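PDB 4J1Q: polyketide synthase PksJ from Bacillus subtilis subsp. subtilis, which probably uses NADPH in its ketoreductase domain to reduce alpha- and beta-keto groups stereoselectively on the bacillaene assembly line. Local coordinates for residues A[264-267]-A[268-271]; A[306-309]-A[310-313]. All coordinates share one frame; numbering follows the deposited sequence.

Interaction 1: residues A[264-267]-A[268-271]; sequences VSDQ and HAVR. With NDP (NADPH dihydro-nicotinamide-adenine-dinucleotide phosphate), chain B.
Q267 and R271 pair one turn apart at the start of helix 267-280. The amide oxygen OE1 of Q267 takes a hydrogen bond from NH1 of R271, at 2.5 Å, and a weak one from NE of R271, at 2.7 Å; so short a distance to NH1 at so bent an angle makes the detail doubtful. OE1 sits at the edge of the guanidinium, close to that group's plane, yet NH1 stands above the carbonyl plane of the amide and uses no lone pair. The two flat groups are turned 79° apart, with one oxygen shared by two bent bonds. Q267 manages it by bending at chi2 (-149°), while R271 runs extended from CG to NE and reaches back along the turn.

Beneath them the backbone forms the first helical turn: V270 N bonds to D266 O at 3.0 Å, and R271 N to Q267 O. D266 occupies the N-cap position. With its CG anti to the backbone N (chi1 -177°), the carboxylate swings over the opening turn, where OD2 packs against CB of A269 at 3.6 Å and OD1 approaches CB of H268.

On the inner side, CG2 of V270 rests on V264 O at 3.5 Å. V264 also meets the cofactor: its backbone N donates to N1A of the NADPH adenine at 3.1 Å, and its CG2 packs against the same ring system, as is usual for the adenine pocket of short-chain dehydrogenases. The carbonyl of V264 accepts a hydrogen bond from H320 ND1, fixing the loop to helix 304-324. That helix also carries C324, which both V270 and R271 touch, so the loop after edge strand 256-259 of the Rossmann-type domain and the first turn of helix 267-280 lie against helix 304-324.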
ATOM      1  N   VAL A 264      16.062  -5.549  -0.449  1.00 48.78           N
ATOM      2  CA  VAL A 264      15.472  -4.635   0.549  1.00 48.06           C
ATOM      3  C   VAL A 264      14.955  -5.362   1.796  1.00 47.90           C
ATOM      4  O   VAL A 264      14.842  -4.759   2.873  1.00 49.84           O
ATOM      5  CB  VAL A 264      14.358  -3.723  -0.027  1.00 43.84           C
ATOM      6  CG1 VAL A 264      14.925  -2.730  -1.012  1.00 43.60           C
ATOM      7  CG2 VAL A 264      13.245  -4.545  -0.684  1.00 41.76           C
ATOM      8  N   SER A 265      14.683  -6.654   1.657  1.00 47.59           N
ATOM      9  CA  SER A 265      14.315  -7.506   2.804  1.00 55.10           C
ATOM     10  C   SER A 265      15.460  -7.680   3.802  1.00 55.40           C
ATOM     11  O   SER A 265      15.231  -8.077   4.944  1.00 55.34           O
ATOM     12  CB  SER A 265      13.873  -8.901   2.330  1.00 49.06           C
ATOM     13  OG  SER A 265      12.734  -8.800   1.511  1.00 52.77           O
ATOM     14  N   ASP A 266      16.691  -7.555   3.306  1.00 59.08           N
ATOM     15  CA  ASP A 266      17.893  -7.752   4.126  1.00 59.63           C
ATOM     16  C   ASP A 266      18.326  -6.410   4.705  1.00 61.32           C
ATOM     17  O   ASP A 266      18.899  -5.567   3.996  1.00 60.57           O
ATOM     18  CB  ASP A 266      19.015  -8.382   3.283  1.00 63.70           C
ATOM     19  CG  ASP A 266      20.292  -8.691   4.104  1.00 75.56           C
ATOM     20  OD1 ASP A 266      20.246  -8.666   5.356  1.00 76.90           O
ATOM     21  OD2 ASP A 266      21.332  -9.015   3.485  1.00 74.34           O
ATOM     22  N   GLN A 267      17.989  -6.182   5.974  1.00 63.25           N
ATOM     23  CA  GLN A 267      18.264  -4.890   6.607  1.00 69.17           C
ATOM     24  C   GLN A 267      19.724  -4.438   6.445  1.00 69.23           C
ATOM     25  O   GLN A 267      20.005  -3.250   6.285  1.00 68.56           O
ATOM     26  CB  GLN A 267      17.892  -4.923   8.090  1.00 72.21           C
ATOM     27  CG  GLN A 267      17.558  -3.546   8.646  1.00 80.24           C
ATOM     28  CD  GLN A 267      17.907  -3.399  10.114  1.00 96.28           C
ATOM     29  OE1 GLN A 267      19.050  -3.621  10.524  1.00 98.84           O
ATOM     30  NE2 GLN A 267      16.926  -2.990  10.914  1.00103.40           N
ATOM     31  N   HIS A 268      20.644  -5.390   6.534  1.00 71.14           N
ATOM     32  CA  HIS A 268      22.068  -5.086   6.462  1.00 74.48           C
ATOM     33  C   HIS A 268      22.498  -4.667   5.086  1.00 71.80           C
ATOM     34  O   HIS A 268      23.318  -3.751   4.930  1.00 76.54           O
ATOM     35  CB  HIS A 268      22.871  -6.285   6.932  1.00 77.91           C
ATOM     36  CG  HIS A 268      22.508  -6.745   8.319  1.00 82.16           C
ATOM     37  ND1 HIS A 268      22.347  -5.883   9.343  1.00 84.41           N
ATOM     38  CD2 HIS A 268      22.283  -8.027   8.839  1.00 83.60           C
ATOM     39  CE1 HIS A 268      22.089  -6.573  10.474  1.00 85.97           C
ATOM     40  NE2 HIS A 268      22.024  -7.885  10.158  1.00 86.88           N
ATOM     41  N   ALA A 269      21.953  -5.332   4.075  1.00 70.00           N
ATOM     42  CA  ALA A 269      22.185  -4.940   2.692  1.00 67.35           C
ATOM     43  C   ALA A 269      21.705  -3.516   2.462  1.00 66.86           C
ATOM     44  O   ALA A 269      22.422  -2.689   1.883  1.00 68.93           O
ATOM     45  CB  ALA A 269      21.495  -5.910   1.739  1.00 64.40           C
ATOM     46  N   VAL A 270      20.519  -3.201   2.973  1.00 65.32           N
ATOM     47  CA  VAL A 270      20.009  -1.835   2.874  1.00 62.62           C
ATOM     48  C   VAL A 270      20.965  -0.837   3.535  1.00 67.95           C
ATOM     49  O   VAL A 270      21.247   0.227   2.974  1.00 70.35           O
ATOM     50  CB  VAL A 270      18.598  -1.692   3.479  1.00 58.71           C
ATOM     51  CG1 VAL A 270      18.079  -0.269   3.260  1.00 57.74           C
ATOM     52  CG2 VAL A 270      17.641  -2.707   2.865  1.00 54.86           C
ATOM     53  N   ARG A 271      21.458  -1.184   4.722  1.00 73.89           N
ATOM     54  CA  ARG A 271      22.376  -0.311   5.462  1.00 84.02           C
ATOM     55  C   ARG A 271      23.592   0.002   4.622  1.00 84.60           C
ATOM     56  O   ARG A 271      23.971   1.162   4.475  1.00 85.41           O
ATOM     57  CB  ARG A 271      22.847  -0.977   6.750  1.00 95.58           C
ATOM     58  CG  ARG A 271      21.743  -1.273   7.742  1.00105.14           C
ATOM     59  CD  ARG A 271      22.322  -1.861   9.014  1.00119.37           C
ATOM     60  NE  ARG A 271      21.288  -2.123  10.010  1.00127.46           N
ATOM     61  CZ  ARG A 271      20.840  -1.223  10.883  1.00137.47           C
ATOM     62  NH1 ARG A 271      19.897  -1.565  11.753  1.00141.58           N
ATOM     63  NH2 ARG A 271      21.320   0.018  10.883  1.00126.23           N
TER
HETATM   64  PA  NDP B 501       8.617  -5.189 -12.000  1.00 42.82           P
HETATM   65  O1A NDP B 501       8.415  -6.586 -11.401  1.00 51.22           O
HETATM   66  O2A NDP B 501       9.082  -4.947 -13.403  1.00 35.80           O
HETATM   67  O5B NDP B 501       9.527  -4.339 -11.000  1.00 31.83           O
HETATM   68  C5B NDP B 501       9.722  -4.760  -9.648  1.00 31.17           C
HETATM   69  C4B NDP B 501      11.228  -4.775  -9.436  1.00 24.24           C
HETATM   70  O4B NDP B 501      11.485  -4.969  -8.044  1.00 28.89           O
HETATM   71  C3B NDP B 501      11.843  -5.979 -10.131  1.00 25.25           C
HETATM   72  O3B NDP B 501      12.831  -5.401 -11.029  1.00 35.86           O
HETATM   73  C2B NDP B 501      12.514  -6.788  -9.024  1.00 22.89           C
HETATM   74  O2B NDP B 501      13.879  -7.143  -9.404  1.00 29.46           O
HETATM   75  C1B NDP B 501      12.621  -5.809  -7.869  1.00 19.91           C
HETATM   76  N9A NDP B 501      12.481  -6.577  -6.595  1.00 20.36           N
HETATM   77  C8A NDP B 501      11.550  -7.556  -6.311  1.00 13.95           C
HETATM   78  N7A NDP B 501      11.780  -7.993  -5.012  1.00 16.99           N
HETATM   79  C5A NDP B 501      12.828  -7.225  -4.474  1.00 14.77           C
HETATM   80  C6A NDP B 501      13.486  -7.210  -3.246  1.00 19.31           C
HETATM   81  N6A NDP B 501      13.175  -8.086  -2.237  1.00 17.86           N
HETATM   82  N1A NDP B 501      14.499  -6.319  -3.043  1.00 24.24           N
HETATM   83  C2A NDP B 501      14.890  -5.478  -4.032  1.00 18.82           C
HETATM   84  N3A NDP B 501      14.291  -5.511  -5.242  1.00 26.12           N
HETATM   85  C4A NDP B 501      13.231  -6.344  -5.479  1.00 17.05           C
HETATM   86  O3  NDP B 501       7.233  -4.393 -11.769  1.00 37.32           O
HETATM   87  PN  NDP B 501       7.079  -2.860 -12.201  1.00 41.65           P
HETATM   88  O1N NDP B 501       5.952  -2.904 -13.229  1.00 37.32           O
HETATM   89  O2N NDP B 501       8.431  -2.208 -12.425  1.00 43.77           O
HETATM   90  O5D NDP B 501       6.469  -2.218 -10.850  1.00 39.28           O
HETATM   91  C5D NDP B 501       7.147  -1.214 -10.082  1.00 35.06           C
HETATM   92  C4D NDP B 501       6.356  -1.013  -8.769  1.00 40.63           C
HETATM   93  O4D NDP B 501       5.109  -0.350  -9.071  1.00 36.72           O
HETATM   94  C3D NDP B 501       5.983  -2.361  -8.135  1.00 27.77           C
HETATM   95  O3D NDP B 501       6.154  -2.312  -6.699  1.00 30.05           O
HETATM   96  C2D NDP B 501       4.547  -2.548  -8.516  1.00 32.03           C
HETATM   97  O2D NDP B 501       3.879  -3.268  -7.475  1.00 30.21           O
HETATM   98  C1D NDP B 501       3.993  -1.126  -8.690  1.00 36.34           C
HETATM   99  N1N NDP B 501       2.945  -1.078  -9.718  1.00 40.01           N
HETATM  100  C2N NDP B 501       3.216  -1.343 -11.028  1.00 43.51           C
HETATM  101  C3N NDP B 501       2.192  -1.353 -12.004  1.00 35.44           C
HETATM  102  C7N NDP B 501       2.528  -1.636 -13.470  1.00 55.92           C
HETATM  103  O7N NDP B 501       1.698  -1.323 -14.334  1.00 48.88           O
HETATM  104  N7N NDP B 501       3.661  -2.298 -13.804  1.00 38.74           N
HETATM  105  C4N NDP B 501       0.844  -1.144 -11.610  1.00 34.57           C
HETATM  106  C5N NDP B 501       0.592  -0.904 -10.245  1.00 38.42           C
HETATM  107  C6N NDP B 501       1.669  -0.890  -9.325  1.00 40.20           C
HETATM  108  P2B NDP B 501      14.616  -8.455  -8.801  1.00 28.03           P
HETATM  109  O1X NDP B 501      13.575  -9.568  -9.053  1.00 30.05           O
HETATM  110  O2X NDP B 501      15.887  -8.433  -9.640  1.00 30.16           O
HETATM  111  O3X NDP B 501      14.845  -8.189  -7.327  1.00 26.66           O

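Interaction 2: residues A[306-309]-A[310-313]; sequences EFQE and VLQP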
ATOM      1  N   GLU A 306       4.715 -18.046  -0.515  1.00 37.26           N
ATOM      2  CA  GLU A 306       4.461 -17.080  -1.570  1.00 35.30           C
ATOM      3  C   GLU A 306       3.912 -15.797  -0.956  1.00 33.41           C
ATOM      4  O   GLU A 306       4.365 -14.679  -1.296  1.00 32.12           O
ATOM      5  CB  GLU A 306       3.459 -17.639  -2.575  1.00 37.25           C
ATOM      6  CG  GLU A 306       3.407 -16.816  -3.843  1.00 42.55           C
ATOM      7  CD  GLU A 306       2.356 -17.299  -4.808  1.00 43.75           C
ATOM      8  OE1 GLU A 306       2.722 -17.656  -5.947  1.00 50.44           O
ATOM      9  OE2 GLU A 306       1.157 -17.232  -4.460  1.00 46.32           O
ATOM     10  N   PHE A 307       2.923 -15.970  -0.080  1.00 30.70           N
ATOM     11  CA  PHE A 307       2.351 -14.878   0.695  1.00 31.16           C
ATOM     12  C   PHE A 307       3.416 -13.982   1.349  1.00 31.53           C
ATOM     13  O   PHE A 307       3.486 -12.803   1.072  1.00 31.03           O
ATOM     14  CB  PHE A 307       1.391 -15.448   1.753  1.00 31.27           C
ATOM     15  CG  PHE A 307       0.481 -14.423   2.363  1.00 31.61           C
ATOM     16  CD1 PHE A 307      -0.745 -14.131   1.777  1.00 31.08           C
ATOM     17  CD2 PHE A 307       0.872 -13.697   3.487  1.00 31.84           C
ATOM     18  CE1 PHE A 307      -1.581 -13.156   2.310  1.00 31.46           C
ATOM     19  CE2 PHE A 307       0.037 -12.722   4.029  1.00 32.08           C
ATOM     20  CZ  PHE A 307      -1.194 -12.450   3.438  1.00 30.59           C
ATOM     21  N   GLN A 308       4.277 -14.551   2.179  1.00 32.76           N
ATOM     22  CA  GLN A 308       5.353 -13.773   2.821  1.00 33.54           C
ATOM     23  C   GLN A 308       6.248 -13.131   1.800  1.00 33.98           C
ATOM     24  O   GLN A 308       6.794 -12.045   2.029  1.00 36.25           O
ATOM     25  CB  GLN A 308       6.211 -14.639   3.765  1.00 35.92           C
ATOM     26  CG  GLN A 308       5.519 -14.961   5.099  1.00 38.25           C
ATOM     27  CD  GLN A 308       5.096 -13.704   5.837  1.00 40.06           C
ATOM     28  OE1 GLN A 308       4.011 -13.646   6.394  1.00 40.49           O
ATOM     29  NE2 GLN A 308       5.963 -12.682   5.835  1.00 39.25           N
ATOM     30  N   GLU A 309       6.505 -13.849   0.719  1.00 34.22           N
ATOM     31  CA  GLU A 309       7.462 -13.408  -0.282  1.00 34.47           C
ATOM     32  C   GLU A 309       6.990 -12.151  -1.002  1.00 32.21           C
ATOM     33  O   GLU A 309       7.789 -11.293  -1.358  1.00 30.68           O
ATOM     34  CB  GLU A 309       7.688 -14.523  -1.277  1.00 42.19           C
ATOM     35  CG  GLU A 309       8.661 -14.217  -2.394  1.00 51.87           C
ATOM     36  CD  GLU A 309       8.543 -15.232  -3.530  1.00 73.59           C
ATOM     37  OE1 GLU A 309       8.617 -16.464  -3.286  1.00 94.36           O
ATOM     38  OE2 GLU A 309       8.285 -14.804  -4.673  1.00 77.26           O
ATOM     39  N   VAL A 310       5.688 -12.013  -1.232  1.00 30.82           N
ATOM     40  CA  VAL A 310       5.250 -10.746  -1.807  1.00 28.53           C
ATOM     41  C   VAL A 310       5.079  -9.599  -0.811  1.00 27.39           C
ATOM     42  O   VAL A 310       5.249  -8.448  -1.189  1.00 26.25           O
ATOM     43  CB  VAL A 310       4.095 -10.864  -2.828  1.00 28.98           C
ATOM     44  CG1 VAL A 310       3.775 -12.310  -3.165  1.00 28.25           C
ATOM     45  CG2 VAL A 310       2.874 -10.062  -2.395  1.00 26.94           C
ATOM     46  N   LEU A 311       4.850  -9.919   0.461  1.00 26.94           N
ATOM     47  CA  LEU A 311       4.842  -8.906   1.523  1.00 28.86           C
ATOM     48  C   LEU A 311       6.226  -8.296   1.757  1.00 30.91           C
ATOM     49  O   LEU A 311       6.337  -7.113   2.055  1.00 31.85           O
ATOM     50  CB  LEU A 311       4.342  -9.491   2.844  1.00 29.31           C
ATOM     51  CG  LEU A 311       2.877  -9.857   3.008  1.00 29.60           C
ATOM     52  CD1 LEU A 311       2.683 -10.583   4.326  1.00 31.72           C
ATOM     53  CD2 LEU A 311       1.963  -8.642   2.941  1.00 27.93           C
ATOM     54  N   GLN A 312       7.270  -9.108   1.633  1.00 32.56           N
ATOM     55  CA  GLN A 312       8.581  -8.741   2.154  1.00 35.81           C
ATOM     56  C   GLN A 312       9.079  -7.373   1.681  1.00 35.42           C
ATOM     57  O   GLN A 312       9.194  -6.448   2.498  1.00 37.05           O
ATOM     58  CB  GLN A 312       9.610  -9.855   1.884  1.00 39.77           C
ATOM     59  CG  GLN A 312       9.614 -10.953   2.944  1.00 43.96           C
ATOM     60  CD  GLN A 312      10.623 -10.671   4.043  1.00 54.92           C
ATOM     61  OE1 GLN A 312      11.792 -11.028   3.925  1.00 67.76           O
ATOM     62  NE2 GLN A 312      10.191  -9.987   5.097  1.00 58.03           N
ATOM     63  N   PRO A 313       9.283  -7.210   0.350  1.00 33.41           N
ATOM     64  CA  PRO A 313       9.902  -5.972  -0.167  1.00 33.02           C
ATOM     65  C   PRO A 313       9.114  -4.720   0.147  1.00 32.47           C
ATOM     66  O   PRO A 313       9.700  -3.644   0.291  1.00 33.21           O
ATOM     67  CB  PRO A 313       9.932  -6.184  -1.696  1.00 32.66           C
ATOM     68  CG  PRO A 313       8.967  -7.314  -1.952  1.00 32.08           C
ATOM     69  CD  PRO A 313       9.008  -8.180  -0.729  1.00 30.59           C
TER
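F307 and L311 meet one turn apart on the buried side of helix 304-324, and L311 shows how. Its CB lies over the backbone, 3.6 Å from Q308 O. With CG anti to the carbonyl carbon (chi1 -71°), the chain leans back toward the preceding turn, and CG comes 3.6 Å from F307 O. The CD1 methyl then reaches the phenyl ring of F307, 3.4 Å from its CE2, and approaches the ring obliquely; the same methyl lies 3.9 Å from OE1 of Q308. Beyond this turn, L311 packs on A354 of helix 349-370, while the ring of F307 stacks with F93 of helix 81-98.

This is ordinary alpha-helical i to i+4 packing in a helix of the Rossmann-type ketoreductase domain, with the backbone bonds V310 N to E306 O and L311 N to F307 O running beneath it. The pattern then breaks at P313, whose nitrogen has no hydrogen to give. In place of a donor, its ring carbon CD faces E309 O at 3.4 Å. The helix kinks here because P313 N makes no bond to the turn before; the Q312 N to Q308 O bond next to it is weak. P313 itself touches the bound NADPH, and its carbonyl accepts a hydrogen bond from H289. At the other end, the carboxylate of E306 forms a salt bridge with K302.

Both interactions lie inside the ketoreductase domain and reach the NADPH pocket, through V264 and S265 in interaction 1 and P313 in interaction 2; their centres are 15 Å apart. Interaction 1 is a helix start near the periphery, so its side-chain bond is polar and lies toward the surface; interaction 2 lies in the N-terminal half of helix 304-324, closer to the centre of the chain, and its main side-chain contact is apolar and buried. They meet directly: V264 CG2 packs on P313 CA at 3.7 Å, and S265 OG lies 3.3 Å from Q312 CB while forming a weak hydrogen bond with Q312 OE1. Thus the loop at V264 and S265 rests on the kinked turn at Q312 and P313.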